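Long-range contact in putative glutathione S-transferase (Corynebacterium glutamicum, PDB 3M1G), which is probably a glutathione transferase of the omega-like, ECM4-related kind, built from a thioredoxin-like domain and a helical domain: residues Y216-E227 and C265-L276. Sequence-based numbering, arbitrary orientation.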
# COMPACT_ATOMS: atom_id res chain seq x y z
N TYR A 216 6.29 -13.23 -4.91
CA TYR A 216 5.99 -11.89 -5.41
C TYR A 216 6.27 -11.77 -6.91
O TYR A 216 5.47 -11.18 -7.66
CB TYR A 216 6.80 -10.86 -4.60
CG TYR A 216 6.83 -9.45 -5.09
CD1 TYR A 216 7.67 -9.09 -6.11
CD2 TYR A 216 6.06 -8.47 -4.48
CE1 TYR A 216 7.77 -7.77 -6.54
CE2 TYR A 216 6.12 -7.14 -4.91
CZ TYR A 216 6.99 -6.81 -5.93
OH TYR A 216 7.10 -5.54 -6.36
N LYS A 217 7.40 -12.31 -7.32
CA LYS A 217 7.78 -12.27 -8.71
C LYS A 217 6.73 -12.99 -9.55
O LYS A 217 6.29 -12.45 -10.54
CB LYS A 217 9.14 -12.94 -8.91
CG LYS A 217 9.79 -12.65 -10.24
CD LYS A 217 11.01 -13.58 -10.43
CE LYS A 217 11.85 -13.23 -11.65
NZ LYS A 217 12.82 -14.37 -11.98
N ARG A 218 6.33 -14.18 -9.12
CA ARG A 218 5.29 -14.93 -9.84
C ARG A 218 3.98 -14.16 -9.93
O ARG A 218 3.34 -14.12 -10.99
CB ARG A 218 5.06 -16.31 -9.20
CG ARG A 218 6.16 -17.33 -9.59
CD ARG A 218 6.01 -18.63 -8.80
NE ARG A 218 4.75 -19.34 -9.10
CZ ARG A 218 4.38 -20.48 -8.50
NH1 ARG A 218 5.13 -21.01 -7.55
NH2 ARG A 218 3.25 -21.06 -8.83
N LEU A 219 3.56 -13.54 -8.84
CA LEU A 219 2.30 -12.81 -8.83
C LEU A 219 2.32 -11.70 -9.88
O LEU A 219 1.36 -11.51 -10.64
CB LEU A 219 2.03 -12.23 -7.43
CG LEU A 219 0.88 -11.25 -7.27
CD1 LEU A 219 -0.46 -11.93 -7.53
CD2 LEU A 219 0.90 -10.60 -5.85
N TRP A 220 3.42 -10.96 -9.94
CA TRP A 220 3.48 -9.80 -10.82
C TRP A 220 3.68 -10.12 -12.30
O TRP A 220 3.21 -9.36 -13.16
CB TRP A 220 4.48 -8.73 -10.27
CG TRP A 220 3.79 -8.03 -9.12
CD1 TRP A 220 3.97 -8.25 -7.78
CD2 TRP A 220 2.74 -7.08 -9.23
NE1 TRP A 220 3.09 -7.50 -7.06
CE2 TRP A 220 2.32 -6.78 -7.91
CE3 TRP A 220 2.11 -6.44 -10.30
CZ2 TRP A 220 1.33 -5.85 -7.65
CZ3 TRP A 220 1.11 -5.53 -10.04
CH2 TRP A 220 0.73 -5.25 -8.73
N VAL A 221 4.37 -11.22 -12.60
CA VAL A 221 4.42 -11.74 -13.98
C VAL A 221 2.96 -12.02 -14.43
O VAL A 221 2.57 -11.63 -15.54
CB VAL A 221 5.25 -13.06 -14.09
CG1 VAL A 221 4.94 -13.80 -15.38
CG2 VAL A 221 6.81 -12.77 -14.00
N ALA A 222 2.16 -12.62 -13.57
CA ALA A 222 0.78 -12.94 -13.94
C ALA A 222 -0.11 -11.69 -14.01
O ALA A 222 -0.92 -11.56 -14.93
CB ALA A 222 0.16 -13.99 -13.00
N LEU A 223 0.01 -10.77 -13.05
CA LEU A 223 -0.78 -9.52 -13.13
C LEU A 223 -0.42 -8.70 -14.37
O LEU A 223 -1.29 -8.06 -15.01
CB LEU A 223 -0.66 -8.70 -11.85
CG LEU A 223 -1.31 -9.29 -10.58
CD1 LEU A 223 -0.97 -8.44 -9.31
CD2 LEU A 223 -2.83 -9.48 -10.71
N ASP A 224 0.86 -8.71 -14.76
CA ASP A 224 1.25 -7.98 -15.98
C ASP A 224 0.69 -8.67 -17.24
O ASP A 224 0.33 -8.01 -18.21
CB ASP A 224 2.78 -7.86 -16.10
CG ASP A 224 3.37 -6.80 -15.15
OD1 ASP A 224 2.65 -5.86 -14.74
OD2 ASP A 224 4.57 -6.93 -14.81
N TRP A 225 0.66 -10.01 -17.23
CA TRP A 225 0.00 -10.77 -18.29
C TRP A 225 -1.50 -10.40 -18.35
O TRP A 225 -2.02 -10.16 -19.43
CB TRP A 225 0.16 -12.28 -18.07
CG TRP A 225 -0.89 -13.12 -18.72
CD1 TRP A 225 -1.12 -13.25 -20.06
CD2 TRP A 225 -1.82 -13.99 -18.07
NE1 TRP A 225 -2.17 -14.10 -20.27
CE2 TRP A 225 -2.61 -14.57 -19.07
CE3 TRP A 225 -2.07 -14.32 -16.73
CZ2 TRP A 225 -3.64 -15.48 -18.78
CZ3 TRP A 225 -3.10 -15.24 -16.45
CH2 TRP A 225 -3.87 -15.78 -17.45
N LEU A 226 -2.17 -10.34 -17.21
CA LEU A 226 -3.61 -10.00 -17.22
C LEU A 226 -3.87 -8.57 -17.73
O LEU A 226 -4.81 -8.30 -18.50
CB LEU A 226 -4.23 -10.20 -15.84
CG LEU A 226 -4.35 -11.65 -15.40
CD1 LEU A 226 -4.76 -11.74 -13.93
CD2 LEU A 226 -5.34 -12.44 -16.28
N GLU A 227 -3.03 -7.64 -17.29
CA GLU A 227 -3.13 -6.24 -17.69
C GLU A 227 -3.04 -6.16 -19.23
O GLU A 227 -3.81 -5.44 -19.89
CB GLU A 227 -2.03 -5.43 -17.01
CG GLU A 227 -1.86 -4.01 -17.52
CD GLU A 227 -2.99 -3.11 -17.09
OE1 GLU A 227 -3.73 -3.50 -16.14
OE2 GLU A 227 -3.13 -2.02 -17.69
N CYS A 265 1.98 -7.63 -1.06
CA CYS A 265 1.96 -7.89 -2.50
C CYS A 265 2.15 -6.59 -3.34
O CYS A 265 2.24 -6.65 -4.56
CB CYS A 265 0.62 -8.49 -2.91
SG CYS A 265 0.36 -10.14 -2.30
N GLY A 266 2.18 -5.45 -2.66
CA GLY A 266 2.17 -4.14 -3.33
C GLY A 266 3.34 -3.63 -4.15
O GLY A 266 3.96 -2.64 -3.77
N ARG A 267 3.58 -4.21 -5.35
CA ARG A 267 4.44 -3.54 -6.32
C ARG A 267 3.79 -2.22 -6.73
O ARG A 267 4.46 -1.22 -6.90
CB ARG A 267 4.66 -4.33 -7.60
CG ARG A 267 5.72 -3.66 -8.51
CD ARG A 267 5.84 -4.36 -9.86
NE ARG A 267 4.68 -4.03 -10.70
CZ ARG A 267 4.41 -4.59 -11.88
NH1 ARG A 267 5.19 -5.55 -12.36
NH2 ARG A 267 3.33 -4.22 -12.56
N ASN A 268 2.47 -2.28 -6.89
CA ASN A 268 1.63 -1.20 -7.35
C ASN A 268 0.27 -1.48 -6.77
O ASN A 268 -0.02 -2.63 -6.42
CB ASN A 268 1.44 -1.26 -8.86
CG ASN A 268 2.64 -0.81 -9.62
OD1 ASN A 268 3.28 -1.62 -10.31
ND2 ASN A 268 2.91 0.50 -9.60
N LYS A 269 -0.57 -0.44 -6.68
CA LYS A 269 -1.97 -0.65 -6.35
C LYS A 269 -2.67 -1.03 -7.67
O LYS A 269 -2.21 -0.66 -8.76
CB LYS A 269 -2.63 0.61 -5.76
CG LYS A 269 -2.29 0.88 -4.27
CD LYS A 269 -2.76 2.25 -3.77
CE LYS A 269 -4.30 2.31 -3.67
NZ LYS A 269 -4.81 3.53 -3.00
N ILE A 270 -3.80 -1.73 -7.58
CA ILE A 270 -4.60 -1.98 -8.77
C ILE A 270 -5.04 -0.68 -9.42
O ILE A 270 -5.12 -0.60 -10.64
CB ILE A 270 -5.81 -2.90 -8.50
CG1 ILE A 270 -5.37 -4.27 -7.98
CG2 ILE A 270 -6.66 -3.09 -9.79
CD1 ILE A 270 -4.33 -5.05 -8.84
N THR A 271 -5.30 0.36 -8.61
CA THR A 271 -5.63 1.71 -9.14
C THR A 271 -4.58 2.25 -10.10
O THR A 271 -4.90 3.08 -10.93
CB THR A 271 -5.85 2.73 -8.01
OG1 THR A 271 -4.63 2.83 -7.26
CG2 THR A 271 -7.03 2.24 -7.05
N GLU A 272 -3.35 1.74 -10.03
CA GLU A 272 -2.28 2.18 -10.95
C GLU A 272 -2.09 1.29 -12.19
O GLU A 272 -1.18 1.54 -12.95
CB GLU A 272 -0.93 2.24 -10.20
CG GLU A 272 -0.94 3.13 -8.94
CD GLU A 272 0.40 3.07 -8.21
OE1 GLU A 272 0.75 2.01 -7.61
OE2 GLU A 272 1.11 4.10 -8.26
N MSE A 273 -2.91 0.26 -12.35
CA MSE A 273 -2.85 -0.67 -13.48
C MSE A 273 -4.09 -0.38 -14.33
O MSE A 273 -5.19 -0.81 -13.98
CB MSE A 273 -2.89 -2.11 -12.99
CG MSE A 273 -1.75 -2.52 -12.03
SE MSE A 273 -0.06 -2.67 -12.93
CE MSE A 273 -0.35 -4.47 -13.69
N PRO A 274 -3.94 0.38 -15.40
CA PRO A 274 -5.15 0.98 -15.97
C PRO A 274 -6.19 -0.02 -16.48
O PRO A 274 -7.38 0.19 -16.22
CB PRO A 274 -4.63 1.84 -17.15
CG PRO A 274 -3.19 2.00 -16.94
CD PRO A 274 -2.70 0.90 -16.00
N ASN A 275 -5.78 -1.05 -17.20
CA ASN A 275 -6.75 -2.04 -17.67
C ASN A 275 -7.39 -2.83 -16.54
O ASN A 275 -8.63 -2.97 -16.51
CB ASN A 275 -6.16 -2.95 -18.72
CG ASN A 275 -5.85 -2.22 -19.98
OD1 ASN A 275 -6.74 -1.66 -20.60
ND2 ASN A 275 -4.59 -2.14 -20.33
N LEU A 276 -6.59 -3.31 -15.59
CA LEU A 276 -7.16 -4.06 -14.45
C LEU A 276 -8.10 -3.20 -13.66
O LEU A 276 -9.12 -3.70 -13.16
CB LEU A 276 -6.06 -4.61 -13.53
CG LEU A 276 -5.27 -5.79 -14.12
CD1 LEU A 276 -4.00 -6.07 -13.26
CD2 LEU A 276 -6.13 -7.01 -14.20
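In the all-helical C-terminal domain of this glutathione S-transferase-like chain, helix 209-229 is clamped along one side by the loop that leads into helix 274-284, with W220 and R267 packed at the centre. The W220 indole lies between two layers: L219 and L223 of its own helix on one face, R267 on the other. There CB of R267 makes a CH-pi contact 3.6 Å from the centroid of the five-membered ring, and the guanidinium spreads over CE3, its plane 30° from the indole. W220 NE1 donates in the ring plane to C265 O (2.8 Å), which also accepts from R267 N in the inverse gamma turn centred on G266. R267 bends at chi3 (74°) to bring its guanidinium end-on to D224 in a two-pronged salt bridge: NH2 donates to OD1 at 2.8 Å and NH1 to OD2 at 2.9 Å, the groups nearly coplanar. NE binds N268 OD1, so all three guanidinium nitrogens are engaged and its rotation is fixed. In the same segment, K269 and E272 form reciprocal salt bridges with E272 and K269 of the second subunit, placing this region at the dimer interface. Farther along, CE of M273 (selenomethionine) packs against E227 CB. At the start of helix 274-284, where M273 holds the N-cap position, the E227 carboxylate takes two backbone N-H groups, OE2 accepting from N275 N (2.9 Å) and OE1 from L276 N (2.9 Å), each met on its syn side but out of the carboxylate plane.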